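Local coordinates for transmembrane oligosaccharyl transferase (Archaeoglobus fulgidus, PDB 3WAJ), which belongs to the archaeal AglB branch of the STT3 family of membrane oligosaccharyl transferases, which join a helical GT-C-type membrane part to globular domains, at residues L119-V124 / L143-P148; P123-T128 / R135-A140; G784-N789 / G818-V823. One frame throughout, in Å; residues are numbered along the deposited sequence.

Interaction 1: L119-V124 / L143-P148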
loop_
_atom_site.group_PDB
_atom_site.type_symbol
_atom_site.label_atom_id
_atom_site.label_comp_id
_atom_site.label_asym_id
_atom_site.label_seq_id
_atom_site.Cartn_x
_atom_site.Cartn_y
_atom_site.Cartn_z
ATOM N N LEU A 119 -9.437 -13.338 -16.923
ATOM C CA LEU A 119 -8.686 -14.465 -17.465
ATOM C C LEU A 119 -8.408 -15.549 -16.421
ATOM O O LEU A 119 -7.970 -16.640 -16.777
ATOM C CB LEU A 119 -7.354 -13.998 -18.080
ATOM C CG LEU A 119 -7.300 -13.160 -19.362
ATOM C CD1 LEU A 119 -5.852 -12.966 -19.808
ATOM C CD2 LEU A 119 -8.103 -13.790 -20.477
ATOM N N ALA A 120 -8.656 -15.256 -15.141
ATOM C CA ALA A 120 -8.387 -16.221 -14.062
ATOM C C ALA A 120 -9.265 -17.458 -14.197
ATOM O O ALA A 120 -9.004 -18.490 -13.565
ATOM C CB ALA A 120 -8.564 -15.582 -12.693
ATOM N N ILE A 121 -10.315 -17.332 -15.012
ATOM C CA ILE A 121 -11.156 -18.462 -15.388
ATOM C C ILE A 121 -10.288 -19.620 -15.900
ATOM O O ILE A 121 -10.416 -20.754 -15.429
ATOM C CB ILE A 121 -12.206 -18.044 -16.449
ATOM C CG1 ILE A 121 -13.537 -17.681 -15.783
ATOM C CG2 ILE A 121 -12.455 -19.151 -17.461
ATOM C CD1 ILE A 121 -13.423 -16.673 -14.676
ATOM N N LEU A 122 -9.381 -19.320 -16.830
ATOM C CA LEU A 122 -8.548 -20.353 -17.460
ATOM C C LEU A 122 -7.718 -21.227 -16.476
ATOM O O LEU A 122 -7.890 -22.451 -16.450
ATOM C CB LEU A 122 -7.696 -19.769 -18.601
ATOM C CG LEU A 122 -8.441 -18.838 -19.564
ATOM C CD1 LEU A 122 -7.569 -18.439 -20.757
ATOM C CD2 LEU A 122 -9.740 -19.471 -20.037
ATOM N N PRO A 123 -6.851 -20.610 -15.646
ATOM C CA PRO A 123 -6.072 -21.463 -14.733
ATOM C C PRO A 123 -6.944 -22.202 -13.722
ATOM O O PRO A 123 -6.581 -23.317 -13.336
ATOM C CB PRO A 123 -5.171 -20.472 -13.985
ATOM C CG PRO A 123 -5.279 -19.184 -14.725
ATOM C CD PRO A 123 -6.594 -19.178 -15.413
ATOM N N VAL A 124 -8.050 -21.594 -13.282
ATOM C CA VAL A 124 -8.908 -22.253 -12.298
ATOM C C VAL A 124 -9.589 -23.472 -12.911
ATOM O O VAL A 124 -9.409 -24.584 -12.417
ATOM C CB VAL A 124 -9.942 -21.313 -11.669
ATOM C CG1 VAL A 124 -10.906 -22.108 -10.802
ATOM C CG2 VAL A 124 -9.247 -20.258 -10.831
ATOM N N LEU A 143 -17.319 -19.457 -9.976
ATOM C CA LEU A 143 -17.153 -18.998 -8.603
ATOM C C LEU A 143 -16.014 -17.997 -8.449
ATOM O O LEU A 143 -16.130 -17.033 -7.687
ATOM C CB LEU A 143 -16.970 -20.187 -7.659
ATOM C CG LEU A 143 -18.249 -20.997 -7.450
ATOM C CD1 LEU A 143 -18.009 -22.107 -6.456
ATOM C CD2 LEU A 143 -19.365 -20.083 -6.973
ATOM N N ILE A 144 -14.922 -18.211 -9.177
ATOM C CA ILE A 144 -13.782 -17.296 -9.102
ATOM C C ILE A 144 -14.142 -15.966 -9.760
ATOM O O ILE A 144 -13.602 -14.919 -9.406
ATOM C CB ILE A 144 -12.500 -17.908 -9.733
ATOM C CG1 ILE A 144 -11.242 -17.149 -9.278
ATOM C CG2 ILE A 144 -12.611 -17.996 -11.262
ATOM C CD1 ILE A 144 -10.968 -17.242 -7.779
ATOM N N ALA A 145 -15.084 -16.013 -10.700
ATOM C CA ALA A 145 -15.535 -14.812 -11.390
ATOM C C ALA A 145 -16.345 -13.884 -10.478
ATOM O O ALA A 145 -16.540 -12.715 -10.796
ATOM C CB ALA A 145 -16.332 -15.175 -12.639
ATOM N N ILE A 146 -16.807 -14.402 -9.343
ATOM C CA ILE A 146 -17.648 -13.611 -8.440
ATOM C C ILE A 146 -17.181 -13.541 -6.983
ATOM O O ILE A 146 -17.804 -12.866 -6.177
ATOM C CB ILE A 146 -19.123 -14.098 -8.452
ATOM C CG1 ILE A 146 -19.192 -15.617 -8.276
ATOM C CG2 ILE A 146 -19.799 -13.719 -9.743
ATOM C CD1 ILE A 146 -20.190 -16.069 -7.248
ATOM N N VAL A 147 -16.113 -14.244 -6.623
ATOM C CA VAL A 147 -15.646 -14.187 -5.234
ATOM C C VAL A 147 -15.339 -12.707 -4.928
ATOM O O VAL A 147 -14.894 -11.967 -5.813
ATOM C CB VAL A 147 -14.593 -15.286 -4.932
ATOM C CG1 VAL A 147 -13.481 -15.278 -5.979
ATOM C CG2 VAL A 147 -14.029 -15.129 -3.529
ATOM N N PRO A 148 -15.343 -12.260 -3.717
ATOM C CA PRO A 148 -15.248 -10.832 -3.367
ATOM C C PRO A 148 -13.949 -10.765 -2.569
ATOM O O PRO A 148 -13.063 -11.608 -2.750
ATOM C CB PRO A 148 -16.413 -10.424 -2.464
ATOM C CG PRO A 148 -16.765 -11.723 -1.755
ATOM C CD PRO A 148 -16.586 -12.799 -2.821
#

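Interaction 2: P123-T128 / R135-A140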
loop_
_atom_site.group_PDB
_atom_site.type_symbol
_atom_site.label_atom_id
_atom_site.label_comp_id
_atom_site.label_asym_id
_atom_site.label_seq_id
_atom_site.Cartn_x
_atom_site.Cartn_y
_atom_site.Cartn_z
ATOM N N PRO A 123 -6.851 -20.610 -15.646
ATOM C CA PRO A 123 -6.072 -21.463 -14.733
ATOM C C PRO A 123 -6.944 -22.202 -13.722
ATOM O O PRO A 123 -6.581 -23.317 -13.336
ATOM C CB PRO A 123 -5.171 -20.472 -13.985
ATOM C CG PRO A 123 -5.279 -19.184 -14.725
ATOM C CD PRO A 123 -6.594 -19.178 -15.413
ATOM N N VAL A 124 -8.050 -21.594 -13.282
ATOM C CA VAL A 124 -8.908 -22.253 -12.298
ATOM C C VAL A 124 -9.589 -23.472 -12.911
ATOM O O VAL A 124 -9.409 -24.584 -12.417
ATOM C CB VAL A 124 -9.942 -21.313 -11.669
ATOM C CG1 VAL A 124 -10.906 -22.108 -10.802
ATOM C CG2 VAL A 124 -9.247 -20.258 -10.831
ATOM N N TYR A 125 -10.345 -23.257 -13.988
ATOM C CA TYR A 125 -10.918 -24.355 -14.751
ATOM C C TYR A 125 -9.874 -25.440 -14.939
ATOM O O TYR A 125 -10.096 -26.581 -14.543
ATOM C CB TYR A 125 -11.431 -23.896 -16.126
ATOM C CG TYR A 125 -11.854 -25.064 -16.990
ATOM C CD1 TYR A 125 -13.152 -25.560 -16.931
ATOM C CD2 TYR A 125 -10.953 -25.693 -17.845
ATOM C CE1 TYR A 125 -13.546 -26.654 -17.703
ATOM C CE2 TYR A 125 -11.333 -26.782 -18.620
ATOM C CZ TYR A 125 -12.631 -27.257 -18.545
ATOM O OH TYR A 125 -13.012 -28.334 -19.315
ATOM N N LEU A 126 -8.735 -25.073 -15.530
ATOM C CA LEU A 126 -7.640 -26.014 -15.768
ATOM C C LEU A 126 -7.272 -26.777 -14.511
ATOM O O LEU A 126 -7.180 -28.004 -14.544
ATOM C CB LEU A 126 -6.398 -25.310 -16.321
ATOM C CG LEU A 126 -5.245 -26.273 -16.616
ATOM C CD1 LEU A 126 -5.713 -27.349 -17.585
ATOM C CD2 LEU A 126 -4.019 -25.560 -17.170
ATOM N N LEU A 127 -7.073 -26.064 -13.403
ATOM C CA LEU A 127 -6.702 -26.716 -12.139
ATOM C C LEU A 127 -7.777 -27.648 -11.565
ATOM O O LEU A 127 -7.471 -28.782 -11.199
ATOM C CB LEU A 127 -6.282 -25.699 -11.076
ATOM C CG LEU A 127 -6.062 -26.285 -9.677
ATOM C CD1 LEU A 127 -4.857 -27.221 -9.641
ATOM C CD2 LEU A 127 -5.907 -25.182 -8.654
ATOM N N THR A 128 -9.022 -27.181 -11.469
ATOM C CA THR A 128 -10.062 -28.023 -10.881
ATOM C C THR A 128 -10.603 -29.065 -11.861
ATOM O O THR A 128 -11.354 -29.958 -11.470
ATOM C CB THR A 128 -11.244 -27.235 -10.243
ATOM O OG1 THR A 128 -12.438 -27.509 -10.971
ATOM C CG2 THR A 128 -11.002 -25.759 -10.239
ATOM N N ARG A 135 -17.377 -31.114 -14.798
ATOM C CA ARG A 135 -18.555 -30.547 -14.153
ATOM C C ARG A 135 -18.109 -29.567 -13.073
ATOM O O ARG A 135 -18.621 -28.452 -12.984
ATOM C CB ARG A 135 -19.404 -31.660 -13.534
ATOM C CG ARG A 135 -19.734 -32.794 -14.490
ATOM C CD ARG A 135 -21.235 -32.933 -14.686
ATOM N NE ARG A 135 -21.561 -33.788 -15.823
ATOM C CZ ARG A 135 -22.763 -34.309 -16.045
ATOM N NH1 ARG A 135 -23.760 -34.063 -15.205
ATOM N NH2 ARG A 135 -22.970 -35.077 -17.106
ATOM N N ALA A 136 -17.150 -29.991 -12.256
ATOM C CA ALA A 136 -16.629 -29.146 -11.176
ATOM C C ALA A 136 -15.866 -27.928 -11.714
ATOM O O ALA A 136 -15.951 -26.833 -11.160
ATOM C CB ALA A 136 -15.739 -29.954 -10.246
ATOM N N ALA A 137 -15.136 -28.131 -12.805
ATOM C CA ALA A 137 -14.280 -27.100 -13.378
ATOM C C ALA A 137 -15.046 -25.930 -13.982
ATOM O O ALA A 137 -14.471 -24.875 -14.256
ATOM C CB ALA A 137 -13.359 -27.714 -14.397
ATOM N N VAL A 138 -16.343 -26.126 -14.190
ATOM C CA VAL A 138 -17.202 -25.092 -14.756
ATOM C C VAL A 138 -17.824 -24.250 -13.643
ATOM O O VAL A 138 -17.839 -23.015 -13.715
ATOM C CB VAL A 138 -18.276 -25.712 -15.674
ATOM C CG1 VAL A 138 -19.564 -24.915 -15.632
ATOM C CG2 VAL A 138 -17.751 -25.817 -17.094
ATOM N N ILE A 139 -18.316 -24.926 -12.609
ATOM C CA ILE A 139 -18.788 -24.244 -11.414
ATOM C C ILE A 139 -17.625 -23.438 -10.830
ATOM O O ILE A 139 -17.813 -22.356 -10.268
ATOM C CB ILE A 139 -19.281 -25.251 -10.373
ATOM C CG1 ILE A 139 -20.088 -26.358 -11.051
ATOM C CG2 ILE A 139 -20.102 -24.550 -9.310
ATOM C CD1 ILE A 139 -20.466 -27.505 -10.135
ATOM N N ALA A 140 -16.424 -23.985 -10.996
ATOM C CA ALA A 140 -15.194 -23.367 -10.523
ATOM C C ALA A 140 -14.956 -22.019 -11.177
ATOM O O ALA A 140 -14.803 -21.004 -10.493
ATOM C CB ALA A 140 -14.029 -24.282 -10.795
#

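Interaction 3: G784-N789 / G818-V823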
loop_
_atom_site.group_PDB
_atom_site.type_symbol
_atom_site.label_atom_id
_atom_site.label_comp_id
_atom_site.label_asym_id
_atom_site.label_seq_id
_atom_site.Cartn_x
_atom_site.Cartn_y
_atom_site.Cartn_z
ATOM N N GLY A 784 17.554 44.132 15.511
ATOM C CA GLY A 784 17.777 45.509 15.899
ATOM C C GLY A 784 17.625 45.697 17.393
ATOM O O GLY A 784 17.600 44.728 18.151
ATOM N N LYS A 785 17.510 46.949 17.820
ATOM C CA LYS A 785 17.500 47.253 19.242
ATOM C C LYS A 785 16.142 47.697 19.765
ATOM O O LYS A 785 15.319 48.261 19.039
ATOM C CB LYS A 785 18.575 48.296 19.576
ATOM C CG LYS A 785 19.975 47.708 19.720
ATOM C CD LYS A 785 21.016 48.785 19.977
ATOM C CE LYS A 785 21.411 49.505 18.698
ATOM N NZ LYS A 785 22.236 48.632 17.812
ATOM N N VAL A 786 15.921 47.428 21.045
ATOM C CA VAL A 786 14.692 47.825 21.704
ATOM C C VAL A 786 15.000 48.833 22.813
ATOM O O VAL A 786 16.014 49.529 22.758
ATOM C CB VAL A 786 13.953 46.603 22.267
ATOM C CG1 VAL A 786 13.330 45.799 21.143
ATOM C CG2 VAL A 786 14.901 45.732 23.081
ATOM N N SER A 787 14.126 48.898 23.815
ATOM C CA SER A 787 14.268 49.858 24.908
ATOM C C SER A 787 13.489 49.423 26.150
ATOM O O SER A 787 12.272 49.598 26.199
ATOM C CB SER A 787 13.783 51.233 24.451
ATOM O OG SER A 787 12.570 51.128 23.728
ATOM N N ALA A 788 14.189 48.864 27.142
ATOM C CA ALA A 788 13.562 48.324 28.355
ATOM C C ALA A 788 12.559 49.312 28.944
ATOM O O ALA A 788 12.770 50.521 28.851
ATOM C CB ALA A 788 14.631 47.966 29.382
ATOM N N ASN A 789 11.471 48.824 29.544
ATOM C CA ASN A 789 11.222 47.401 29.775
ATOM C C ASN A 789 10.449 46.711 28.648
ATOM O O ASN A 789 9.215 46.678 28.649
ATOM C CB ASN A 789 10.491 47.219 31.114
ATOM C CG ASN A 789 10.133 45.767 31.407
ATOM O OD1 ASN A 789 10.797 44.838 30.938
ATOM N ND2 ASN A 789 9.077 45.569 32.192
ATOM N N GLY A 818 18.809 44.022 25.200
ATOM C CA GLY A 818 18.295 45.193 24.516
ATOM C C GLY A 818 18.231 45.044 23.007
ATOM O O GLY A 818 18.055 46.031 22.286
ATOM N N THR A 819 18.374 43.811 22.526
ATOM C CA THR A 819 18.219 43.538 21.100
ATOM C C THR A 819 17.262 42.366 20.829
ATOM O O THR A 819 16.957 41.564 21.720
ATOM C CB THR A 819 19.580 43.312 20.397
ATOM O OG1 THR A 819 19.506 43.768 19.041
ATOM C CG2 THR A 819 19.972 41.844 20.416
ATOM N N TYR A 820 16.778 42.293 19.593
ATOM C CA TYR A 820 15.885 41.223 19.173
ATOM C C TYR A 820 16.380 40.655 17.848
ATOM O O TYR A 820 17.129 41.309 17.123
ATOM C CB TYR A 820 14.458 41.751 19.007
ATOM C CG TYR A 820 14.243 42.526 17.725
ATOM C CD1 TYR A 820 14.607 43.864 17.627
ATOM C CD2 TYR A 820 13.669 41.918 16.613
ATOM C CE1 TYR A 820 14.412 44.572 16.455
ATOM C CE2 TYR A 820 13.471 42.616 15.442
ATOM C CZ TYR A 820 13.844 43.941 15.365
ATOM O OH TYR A 820 13.644 44.634 14.191
ATOM N N THR A 821 15.962 39.438 17.531
ATOM C CA THR A 821 16.232 38.871 16.216
ATOM C C THR A 821 15.067 37.973 15.800
ATOM O O THR A 821 14.643 37.099 16.564
ATOM C CB THR A 821 17.558 38.093 16.194
ATOM O OG1 THR A 821 18.633 38.972 16.555
ATOM C CG2 THR A 821 17.821 37.532 14.811
ATOM N N VAL A 822 14.529 38.202 14.607
ATOM C CA VAL A 822 13.423 37.375 14.132
ATOM C C VAL A 822 13.571 36.965 12.656
ATOM O O VAL A 822 14.008 37.759 11.812
ATOM C CB VAL A 822 12.049 38.024 14.431
ATOM C CG1 VAL A 822 11.822 39.237 13.562
ATOM C CG2 VAL A 822 10.931 37.011 14.240
ATOM N N VAL A 823 13.223 35.714 12.364
ATOM C CA VAL A 823 13.332 35.161 11.015
ATOM C C VAL A 823 11.930 35.015 10.405
ATOM O O VAL A 823 11.084 34.298 10.946
ATOM C CB VAL A 823 14.076 33.802 11.046
ATOM C CG1 VAL A 823 14.484 33.347 9.641
ATOM C CG2 VAL A 823 15.305 33.909 11.925
#

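Interaction 1: L119-V124 / L143-P148
Ile-144 carries this contact, and its side chain reaches across to Ile-121 and Val-124 of the neighbouring helix. The CB of Ile-144 already lies at contact range from CG2 of Val-124. From there the chain forks. CG1 of Ile-144, turned anti to its own backbone nitrogen (chi1 -163°), passes at a slant over Val-124, 4.0 Å from CG2 of that valine. The other branch, CG2 of Ile-144, fits between two partners, 3.8 Å from CD1 of Ile-121 and 4.1 Å from CG2 of Val-124. The Ile-144 side chain also touches Ala-436 of helix 429-446, so this residue packs on a third helix as well. The two isoleucines point past each other in opposite directions, and CD1 of Ile-121 also lies 3.9 Å from CB of Ala-145. No hydrogen bond crosses the interface; the contact is almost wholly between buried methyl and methylene groups. Here residues near the beginning of helix 121-131 meet residues around the far end of helix 134-144, closing the open end of an antiparallel helical hairpin in the helix-rich STT3 N-terminal region.

Interaction 2: P123-T128 / R135-A140
Ala-137 faces helix 121-131 almost backbone to backbone, its CA only 4.6 Å from CA of Tyr-125, and three kinds of contact follow from that closeness. The apolar ones rest on alanine methyls. CB of Ala-140 is shared by two residues one helical turn apart: CG2 of Thr-128 packs on it at 3.4 Å, and CG1 of Val-124, the branch not used at the open end of the hairpin, at 3.8 Å. The aromatic contact belongs to Tyr-125. With CG anti to the backbone nitrogen (chi1 172°), this torsion brings the ring against Ala-137. CB of Ala-137 lies out of the ring plane, 3.3 Å from CD1 of Tyr-125, whereas Ala-137 O meets the ring at its edge, near its plane, 3.1 Å from CD1. CE1 makes a looser apolar contact with CG2 of Val-138. Polar atoms come close without bonding across the interface: OG1 of Thr-128 lies 3.3 Å from N of Ala-137, but the angle is too poor for a hydrogen bond. Tyr-125 also touches Lys-134 and Leu-17. The short segments run at 153° with their axes 8.0 Å apart, and small residues, Ala-136, Ala-137 and Ala-140, line the meeting side of one of them. This is the close packing of an antiparallel alpha-alpha hairpin joined by a short turn.

Interaction 3: G784-N789 / G818-V823
Gly-784 and Lys-785 end the middle strand of a three-stranded mixed sheet in the long peripheral domain, where they pair antiparallel with Tyr-820 and Thr-819 of the outer strand 819-824. Gly-784 with Tyr-820 forms the hydrogen-bonded pair: Tyr-820 N donates to Gly-784 O at 2.9 Å, and in return Gly-784 N donates to Tyr-820 O over a longer 3.3 Å. The latter carbonyl has a second partner in the hydroxyl of Thr-783. Lys-785 and Thr-819 make the adjoining non-hydrogen-bonded pair, with CA of Lys-785 only 3.3 Å from Gly-818 O. OG1 of Thr-819 is also modelled against Gly-784 O, at a separation too short to be trusted in detail.

The Tyr-820 ring folds back over Gly-784, an arrangement known in antiparallel sheets as aromatic rescue of glycine. Its chi1 of 78° sets CG between the backbone nitrogen and carbonyl carbon and so lays the ring across the neighbouring strand. Because glycine has no side chain, one ring face can rest on its backbone, CE1 of Tyr-820 lying 3.3 Å from Gly-784 N. A hydrogen bond from OH to Leu-866 O anchors the far end of the ring.

Past the last strand pair, Val-786 N still bonds Gly-818 O at 2.8 Å. The bond is nearly straight at 171°, although the donor sits well above the carbonyl plane. The same oxygen is touched by CG2 of Val-786 at 3.3 Å, while CG1 of this valine turns to CD1 of Tyr-820.

Interactions 1 and 2 hold the same two helices, 121-131 and 134-144, at successive levels about 9 Å apart between centres, and Val-124 serves both with different branches. Both are buried, and neither has a hydrogen bond across it, but branched isoleucine and valine fill the wider open end, whereas near the turn alanines let the backbones come close. Interaction 3 lies on the opposite side of the chain's centre, its nearest atoms about 53 Å from interaction 1, in the long peripheral domain. Only partly buried, it joins strands through backbone hydrogen bonds, with an aromatic ring laid over glycine in place of interlocking aliphatic chains.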